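Local coordinates for protein formiminoglutamase (Trypanosoma cruzi, PDB 4MYK) that catalyses, with the help of manganese, the hydrolysis of N-formimino-L-glutamate to glutamate and formamide, as an arginase-like metalloenzyme, at residues 27-33 with 108-112; 43-47 with 148-152; 216-221 with 263-267. The protein carries 1 engineered substitution. One frame throughout, in Å; residues are numbered along the deposited sequence.

Contact 1 (27-33 with 108-112)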
loop_
_atom_site.group_PDB
_atom_site.type_symbol
_atom_site.label_atom_id
_atom_site.label_comp_id
_atom_site.label_asym_id
_atom_site.label_seq_id
_atom_site.Cartn_x
_atom_site.Cartn_y
_atom_site.Cartn_z
ATOM N N GLU A 27 -9.859 24.518 -29.753
ATOM C CA GLU A 27 -8.739 23.614 -29.539
ATOM C C GLU A 27 -7.399 24.249 -29.893
ATOM O O GLU A 27 -6.389 23.998 -29.224
ATOM C CB GLU A 27 -8.936 22.345 -30.368
ATOM C CG GLU A 27 -7.911 21.270 -30.074
ATOM C CD GLU A 27 -8.014 20.089 -31.020
ATOM O OE1 GLU A 27 -9.143 19.790 -31.472
ATOM O OE2 GLU A 27 -6.968 19.458 -31.299
ATOM N N GLU A 28 -7.399 25.064 -30.950
ATOM C CA GLU A 28 -6.173 25.657 -31.489
ATOM C C GLU A 28 -5.514 26.570 -30.464
ATOM O O GLU A 28 -4.335 26.922 -30.586
ATOM C CB GLU A 28 -6.479 26.456 -32.764
ATOM C CG GLU A 28 -7.550 25.835 -33.641
ATOM C CD GLU A 28 -7.044 24.641 -34.434
ATOM O OE1 GLU A 28 -5.992 24.773 -35.106
ATOM O OE2 GLU A 28 -7.707 23.576 -34.393
ATOM N N ASP A 29 -6.290 26.946 -29.452
ATOM C CA ASP A 29 -5.855 27.913 -28.454
ATOM C C ASP A 29 -5.396 27.255 -27.147
ATOM O O ASP A 29 -4.794 27.897 -26.291
ATOM C CB ASP A 29 -6.975 28.932 -28.212
ATOM C CG ASP A 29 -7.229 29.815 -29.438
ATOM O OD1 ASP A 29 -6.249 30.366 -29.992
ATOM O OD2 ASP A 29 -8.398 29.951 -29.850
ATOM N N ALA A 30 -5.675 25.963 -27.014
ATOM C CA ALA A 30 -5.241 25.196 -25.852
ATOM C C ALA A 30 -3.762 24.813 -25.932
ATOM O O ALA A 30 -3.275 24.377 -26.981
ATOM C CB ALA A 30 -6.096 23.951 -25.696
ATOM N N ASP A 31 -3.058 24.977 -24.814
ATOM C CA ASP A 31 -1.668 24.543 -24.695
ATOM C C ASP A 31 -1.613 23.020 -24.682
ATOM O O ASP A 31 -0.708 22.406 -25.252
ATOM C CB ASP A 31 -1.053 25.091 -23.410
ATOM C CG ASP A 31 -1.100 26.607 -23.340
ATOM O OD1 ASP A 31 -0.382 27.252 -24.127
ATOM O OD2 ASP A 31 -1.835 27.154 -22.486
ATOM N N ILE A 32 -2.601 22.418 -24.030
ATOM C CA ILE A 32 -2.636 20.977 -23.875
ATOM C C ILE A 32 -3.965 20.462 -24.381
ATOM O O ILE A 32 -5.022 21.019 -24.051
ATOM C CB ILE A 32 -2.455 20.563 -22.387
ATOM C CG1 ILE A 32 -1.072 20.987 -21.874
ATOM C CG2 ILE A 32 -2.696 19.051 -22.198
ATOM C CD1 ILE A 32 -0.979 21.089 -20.361
ATOM N N VAL A 33 -3.910 19.402 -25.182
ATOM C CA VAL A 33 -5.129 18.785 -25.696
ATOM C C VAL A 33 -5.294 17.313 -25.275
ATOM O O VAL A 33 -4.415 16.486 -25.509
ATOM C CB VAL A 33 -5.260 18.997 -27.228
ATOM C CG1 VAL A 33 -6.432 18.203 -27.800
ATOM C CG2 VAL A 33 -5.425 20.492 -27.524
ATOM N N VAL A 108 -2.275 17.963 -33.655
ATOM C CA VAL A 108 -1.969 18.720 -32.435
ATOM C C VAL A 108 -0.468 18.988 -32.328
ATOM O O VAL A 108 -0.044 20.090 -31.977
ATOM C CB VAL A 108 -2.466 18.010 -31.142
ATOM C CG1 VAL A 108 -2.019 18.777 -29.918
ATOM C CG2 VAL A 108 -3.966 17.901 -31.141
ATOM N N LEU A 109 0.320 17.962 -32.643
ATOM C CA LEU A 109 1.777 18.058 -32.652
ATOM C C LEU A 109 2.255 19.081 -33.681
ATOM O O LEU A 109 3.029 19.984 -33.366
ATOM C CB LEU A 109 2.411 16.697 -32.963
ATOM C CG LEU A 109 2.505 15.615 -31.885
ATOM C CD1 LEU A 109 3.217 14.392 -32.455
ATOM C CD2 LEU A 109 3.234 16.150 -30.665
ATOM N N ALA A 110 1.778 18.921 -34.909
ATOM C CA ALA A 110 2.147 19.785 -36.025
ATOM C C ALA A 110 1.984 21.276 -35.730
ATOM O O ALA A 110 2.712 22.100 -36.284
ATOM C CB ALA A 110 1.357 19.397 -37.278
ATOM N N ARG A 111 1.040 21.639 -34.869
ATOM C CA ARG A 111 0.791 23.066 -34.634
ATOM C C ARG A 111 1.419 23.553 -33.347
ATOM O O ARG A 111 1.169 24.669 -32.910
ATOM C CB ARG A 111 -0.704 23.403 -34.645
ATOM C CG ARG A 111 -1.384 23.227 -33.320
ATOM C CD ARG A 111 -2.829 23.685 -33.369
ATOM N NE ARG A 111 -3.521 23.249 -32.162
ATOM C CZ ARG A 111 -4.246 22.141 -32.087
ATOM N NH1 ARG A 111 -4.393 21.385 -33.163
ATOM N NH2 ARG A 111 -4.827 21.803 -30.948
ATOM N N GLY A 112 2.229 22.706 -32.729
ATOM C CA GLY A 112 2.928 23.100 -31.522
ATOM C C GLY A 112 2.210 22.854 -30.207
ATOM O O GLY A 112 2.778 23.112 -29.153
HETATM O O HOH W 1 -6.290 19.126 -34.332
HETATM O O HOH W 2 1.728 23.776 -26.027
#
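Arg111, the first residue to leave helical geometry after helix 94-110, reaches back to Glu27 and carries most of the polar side of this contact. Its NH2 forms a salt bridge with Glu27 OE2 at 3.2 Å, and the bond is fairly straight (161° at the hydrogen). The carboxylate oxygen lies close to the guanidinium plane, at its edge, but the arginine meets it on the anti side, somewhat out of the carboxylate plane, and the two planes are turned 67° apart. The same NH2 also makes a weak, bent bond to the Glu27 backbone O. A water joins the pair again, donating to Glu27 OE2 and accepting from Arg111 NH1. The other carboxylate oxygen, OE1, is taken by Lys104.

Glu28 adds charge without a bond: its OE2 stands over one face of the guanidinium, 4.2 Å above the plane, while its OE1 sits 3.8 Å from Arg111 CD. Arg111 reaches both glutamates because its chain runs extended from CG to NE.

The apolar part is small. Val108 CG2, placed anti to its carbonyl carbon, meets Val33 CG1 at 4.2 Å and also lies 3.4 Å from Glu27 OE2, while Val33 CG2 rests against the rim of the guanidinium at 3.7 Å from Arg111 NH2. Val33 belongs to strand 32-37, which pairs with strands 83-88 and 114-119.

Arg111 NE is buried here with no partner in the model, and the direct bonds to Glu27 come from NH2. With Lys104 and Arg111 both beside it, Glu27 would be expected to stay ionised; its salt bridge to Arg111 joins the lead-in to strand 32-37 to the end of helix 94-110.

Contact 2 (43-47 with 148-152). With MN (manganese (II) ion), chain C.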
loop_
_atom_site.group_PDB
_atom_site.type_symbol
_atom_site.label_atom_id
_atom_site.label_comp_id
_atom_site.label_asym_id
_atom_site.label_seq_id
_atom_site.Cartn_x
_atom_site.Cartn_y
_atom_site.Cartn_z
ATOM N N CYS A 43 -2.828 -5.141 -22.569
ATOM C CA CYS A 43 -2.488 -6.192 -21.611
ATOM C C CYS A 43 -3.626 -7.192 -21.349
ATOM O O CYS A 43 -3.393 -8.282 -20.810
ATOM C CB CYS A 43 -1.985 -5.584 -20.297
ATOM S SG CYS A 43 -0.971 -6.709 -19.344
ATOM N N VAL A 44 -4.851 -6.823 -21.725
ATOM C CA VAL A 44 -5.967 -7.780 -21.705
ATOM C C VAL A 44 -5.599 -9.021 -22.524
ATOM O O VAL A 44 -6.108 -10.118 -22.288
ATOM C CB VAL A 44 -7.291 -7.163 -22.235
ATOM C CG1 VAL A 44 -7.166 -6.780 -23.698
ATOM C CG2 VAL A 44 -8.443 -8.136 -22.042
ATOM N N ARG A 45 -4.700 -8.830 -23.484
ATOM C CA ARG A 45 -4.198 -9.913 -24.313
ATOM C C ARG A 45 -3.311 -10.855 -23.496
ATOM O O ARG A 45 -3.451 -12.078 -23.573
ATOM C CB ARG A 45 -3.421 -9.335 -25.497
ATOM C CG ARG A 45 -2.037 -9.936 -25.706
ATOM C CD ARG A 45 -1.006 -8.852 -26.036
ATOM N NE ARG A 45 -0.153 -9.214 -27.169
ATOM C CZ ARG A 45 0.678 -8.376 -27.786
ATOM N NH1 ARG A 45 0.787 -7.116 -27.383
ATOM N NH2 ARG A 45 1.406 -8.801 -28.811
ATOM N N ASN A 46 -2.413 -10.269 -22.705
ATOM C CA ASN A 46 -1.448 -11.020 -21.906
ATOM C C ASN A 46 -1.964 -11.294 -20.498
ATOM O O ASN A 46 -1.283 -11.010 -19.510
ATOM C CB ASN A 46 -0.115 -10.271 -21.838
ATOM C CG ASN A 46 0.338 -9.771 -23.197
ATOM O OD1 ASN A 46 0.508 -10.558 -24.131
ATOM N ND2 ASN A 46 0.523 -8.454 -23.320
ATOM N N GLY A 47 -3.173 -11.836 -20.409
ATOM C CA GLY A 47 -3.738 -12.237 -19.128
ATOM C C GLY A 47 -4.719 -11.258 -18.511
ATOM O O GLY A 47 -5.657 -11.670 -17.826
ATOM N N HIS A 148 5.814 -4.163 -17.742
ATOM C CA HIS A 148 5.915 -5.158 -18.797
ATOM C C HIS A 148 6.875 -4.688 -19.886
ATOM O O HIS A 148 7.023 -3.492 -20.156
ATOM C CB HIS A 148 4.535 -5.476 -19.401
ATOM C CG HIS A 148 3.531 -5.956 -18.399
ATOM N ND1 HIS A 148 2.488 -5.173 -17.957
ATOM C CD2 HIS A 148 3.420 -7.134 -17.739
ATOM C CE1 HIS A 148 1.775 -5.847 -17.071
ATOM N NE2 HIS A 148 2.322 -7.040 -16.917
ATOM N N LEU A 149 7.543 -5.661 -20.486
ATOM C CA LEU A 149 8.385 -5.447 -21.640
ATOM C C LEU A 149 7.952 -6.509 -22.644
ATOM O O LEU A 149 8.507 -7.608 -22.688
ATOM C CB LEU A 149 9.855 -5.573 -21.229
ATOM C CG LEU A 149 10.949 -6.072 -22.169
ATOM C CD1 LEU A 149 10.742 -5.619 -23.614
ATOM C CD2 LEU A 149 12.306 -5.628 -21.624
ATOM N N ASP A 150 6.922 -6.174 -23.419
ATOM C CA ASP A 150 6.274 -7.110 -24.337
ATOM C C ASP A 150 6.452 -6.648 -25.778
ATOM O O ASP A 150 5.854 -5.658 -26.209
ATOM C CB ASP A 150 4.788 -7.234 -23.993
ATOM C CG ASP A 150 4.081 -8.275 -24.827
ATOM O OD1 ASP A 150 4.657 -8.732 -25.833
ATOM O OD2 ASP A 150 2.939 -8.630 -24.479
ATOM N N VAL A 151 7.282 -7.359 -26.529
ATOM C CA VAL A 151 7.651 -6.860 -27.838
ATOM C C VAL A 151 7.730 -7.966 -28.887
ATOM O O VAL A 151 8.649 -7.991 -29.695
ATOM C CB VAL A 151 8.970 -6.051 -27.761
ATOM C CG1 VAL A 151 9.168 -5.237 -29.012
ATOM C CG2 VAL A 151 8.944 -5.120 -26.557
ATOM N N ARG A 152 6.741 -8.858 -28.885
ATOM C CA ARG A 152 6.717 -10.027 -29.773
ATOM C C ARG A 152 6.434 -9.700 -31.245
ATOM O O ARG A 152 5.420 -10.120 -31.817
ATOM C CB ARG A 152 5.686 -11.024 -29.258
ATOM C CG ARG A 152 4.341 -10.374 -28.998
ATOM C CD ARG A 152 3.455 -11.271 -28.158
ATOM N NE ARG A 152 3.790 -11.211 -26.737
ATOM C CZ ARG A 152 3.409 -12.119 -25.844
ATOM N NH1 ARG A 152 2.693 -13.166 -26.232
ATOM N NH2 ARG A 152 3.756 -11.987 -24.571
HETATM MN MN MN C . 2.002 -3.026 -18.534
HETATM O O HOH W 3 1.454 -4.027 -20.648
#
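Asn46 and Asp150 approach from opposite directions, their amide and carboxylate planes 52° apart, with Asp150 OD2 2.7 Å from Asn46 ND2. CG of Asp150 stands anti to the backbone N (chi1 -175°), which extends the carboxylate toward the 43-47 loop. Asp150 OD2 also stands over one face of the Arg45 guanidinium, 3.8 Å above its plane and toward the rim: a long ion pair in which no N-H points at the oxygen. Asp150 OD1 turns the other way and takes a salt bridge from Arg152 NE at 2.8 Å, on its syn side and near the guanidinium plane.

Arg152 slides past both loop side chains in the reverse direction. Its guanidinium carries Asn46 OD1 over one face, 3.5 Å above the plane, and its CD touches Arg45 NH2 at 3.3 Å. The two arginines share Asp150, which probably offsets their like charges.

Nearer the metals, Cys43 SG, disulfide-bonded to Cys250, lies obliquely to the His148 ring, 3.7 Å from CE1. His148 ND1 binds manganese at 2.3 Å, alongside Asp146, Asp236 and Asp238. Asp150 is a manganese ligand in another structure of this protein but binds none here.

The loop after strand 32-37 thus meets the loop after strand 141-145 beside the metal site, with helix 192-200 packing on Leu149, Asp150 and Val151, and strand 180-185 on Leu149 and Val151.

Contact 3 (216-221 with 263-267)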
loop_
_atom_site.group_PDB
_atom_site.type_symbol
_atom_site.label_atom_id
_atom_site.label_comp_id
_atom_site.label_asym_id
_atom_site.label_seq_id
_atom_site.Cartn_x
_atom_site.Cartn_y
_atom_site.Cartn_z
ATOM N N ALA A 216 13.134 7.598 -8.320
ATOM C CA ALA A 216 12.394 7.526 -9.578
ATOM C C ALA A 216 12.657 8.732 -10.476
ATOM O O ALA A 216 12.891 8.593 -11.674
ATOM C CB ALA A 216 10.907 7.371 -9.314
ATOM N N VAL A 217 12.626 9.917 -9.879
ATOM C CA VAL A 217 12.823 11.153 -10.622
ATOM C C VAL A 217 14.234 11.230 -11.215
ATOM O O VAL A 217 14.392 11.560 -12.390
ATOM C CB VAL A 217 12.484 12.395 -9.746
ATOM C CG1 VAL A 217 13.019 13.670 -10.367
ATOM C CG2 VAL A 217 10.982 12.492 -9.527
ATOM N N ALA A 218 15.246 10.903 -10.406
ATOM C CA ALA A 218 16.639 10.859 -10.864
ATOM C C ALA A 218 16.846 9.821 -11.966
ATOM O O ALA A 218 17.551 10.067 -12.942
ATOM C CB ALA A 218 17.577 10.574 -9.698
ATOM N N ALA A 219 16.247 8.653 -11.789
ATOM C CA ALA A 219 16.305 7.609 -12.793
ATOM C C ALA A 219 15.638 8.084 -14.079
ATOM O O ALA A 219 16.142 7.834 -15.167
ATOM C CB ALA A 219 15.620 6.352 -12.277
ATOM N N LEU A 220 14.499 8.762 -13.942
ATOM C CA LEU A 220 13.776 9.311 -15.094
ATOM C C LEU A 220 14.515 10.477 -15.771
ATOM O O LEU A 220 14.391 10.680 -16.969
ATOM C CB LEU A 220 12.369 9.753 -14.693
ATOM C CG LEU A 220 11.508 10.297 -15.834
ATOM C CD1 LEU A 220 11.323 9.245 -16.895
ATOM C CD2 LEU A 220 10.177 10.730 -15.309
ATOM N N GLU A 221 15.275 11.251 -15.005
ATOM C CA GLU A 221 16.149 12.258 -15.596
ATOM C C GLU A 221 17.141 11.578 -16.517
ATOM O O GLU A 221 17.335 11.979 -17.668
ATOM C CB GLU A 221 16.883 13.036 -14.510
ATOM C CG GLU A 221 16.006 14.081 -13.850
ATOM C CD GLU A 221 16.637 14.693 -12.615
ATOM O OE1 GLU A 221 17.646 14.145 -12.119
ATOM O OE2 GLU A 221 16.108 15.717 -12.135
ATOM N N ASP A 263 5.548 12.486 -8.937
ATOM C CA ASP A 263 6.851 13.123 -9.059
ATOM C C ASP A 263 7.441 12.977 -10.461
ATOM O O ASP A 263 8.099 13.894 -10.958
ATOM C CB ASP A 263 7.823 12.554 -8.031
ATOM C CG ASP A 263 7.507 12.998 -6.609
ATOM O OD1 ASP A 263 6.482 13.667 -6.400
ATOM O OD2 ASP A 263 8.294 12.674 -5.700
ATOM N N MET A 264 7.216 11.824 -11.087
ATOM C CA MET A 264 7.721 11.576 -12.439
ATOM C C MET A 264 6.947 12.361 -13.485
ATOM O O MET A 264 7.517 12.843 -14.461
ATOM C CB MET A 264 7.646 10.091 -12.786
ATOM C CG MET A 264 8.595 9.198 -12.014
ATOM S SD MET A 264 8.156 7.468 -12.276
ATOM C CE MET A 264 8.392 7.318 -14.046
ATOM N N CYS A 265 5.637 12.463 -13.293
ATOM C CA CYS A 265 4.799 13.258 -14.183
ATOM C C CYS A 265 5.135 14.755 -14.109
ATOM O O CYS A 265 5.151 15.437 -15.130
ATOM C CB CYS A 265 3.317 13.001 -13.903
ATOM S SG CYS A 265 2.794 11.393 -14.506
ATOM N N PHE A 266 5.424 15.246 -12.904
ATOM C CA PHE A 266 5.872 16.623 -12.737
ATOM C C PHE A 266 7.184 16.883 -13.495
ATOM O O PHE A 266 7.322 17.900 -14.177
ATOM C CB PHE A 266 6.041 16.964 -11.263
ATOM C CG PHE A 266 6.256 18.439 -11.001
ATOM C CD1 PHE A 266 7.521 18.999 -11.086
ATOM C CD2 PHE A 266 5.190 19.261 -10.670
ATOM C CE1 PHE A 266 7.714 20.357 -10.845
ATOM C CE2 PHE A 266 5.378 20.613 -10.428
ATOM C CZ PHE A 266 6.637 21.162 -10.519
ATOM N N LEU A 267 8.145 15.970 -13.374
ATOM C CA LEU A 267 9.411 16.114 -14.090
ATOM C C LEU A 267 9.152 16.198 -15.589
ATOM O O LEU A 267 9.610 17.126 -16.247
ATOM C CB LEU A 267 10.372 14.953 -13.765
ATOM C CG LEU A 267 11.732 14.868 -14.484
ATOM C CD1 LEU A 267 12.615 16.063 -14.169
ATOM C CD2 LEU A 267 12.445 13.567 -14.113
#
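Leu267 and Leu220 both hold CG anti to the backbone N (chi1 176° and -178°), and this sends each isobutyl group out from its helix toward the other. The two side chains slide past each other in opposite directions. CD2 of Leu267 does most of the touching: it lies 3.8 Å from Leu220 CG, meets Val217 CG1 and Glu221 CG as well, and reaches the backbone at Val217 O, 3.3 Å away. This methyl is thus lodged among Val217, Leu220 and Glu221, one turn of helix 216-227. Glu221 crosses it at about a right angle, laying its aliphatic part over the leucine tip.

Leu220 CD2 leans on Met264, 3.6 Å from its CB and close to its carbonyl O. Met264 CG and SD both pass Ala216 CB at 4.0 Å, and the bend at chi3 turns CE back toward Leu220 CD2. At the N-terminal end of the segments Val217 CG2 abuts Asp263 CB at 3.5 Å, crossing it at about a right angle, while the carboxylate of Asp263 is bonded through OD1 to Gln259.

The axes of the two short segments come within 9.2 Å and cross at -36°. Underneath, Leu220 and Met264 rest on Phe183; strand 141-145 supplies Ile143 under Leu220 and Val145 under Met264, and strand 231-236 Phe233 and Phe235 likewise. Two neighbouring helices lying this way on one face of a parallel sheet are characteristic of the three-layer alpha/beta fold of arginases and deacetylases.

The three contacts sit around one eight-stranded parallel sheet. Contacts 1 and 2 interleave along the chain, both drawing on the regions flanking strand 32-37: contact 1 at its start, contact 2 in the loop that follows it. Contact 3 comes later, in series with both. Contacts 1 and 2 lie on opposite sides of the chain's centre, their own centres about 32 Å apart; contact 3 is about 24 Å from either, centre to centre, and none touches another. Contact 2 borders the manganese site, contact 3 packs helices 216-227 and 258-270 over the sheet, and contact 1 lies away from the annotated sites, so of the three, contact 2 alone includes a manganese ligand.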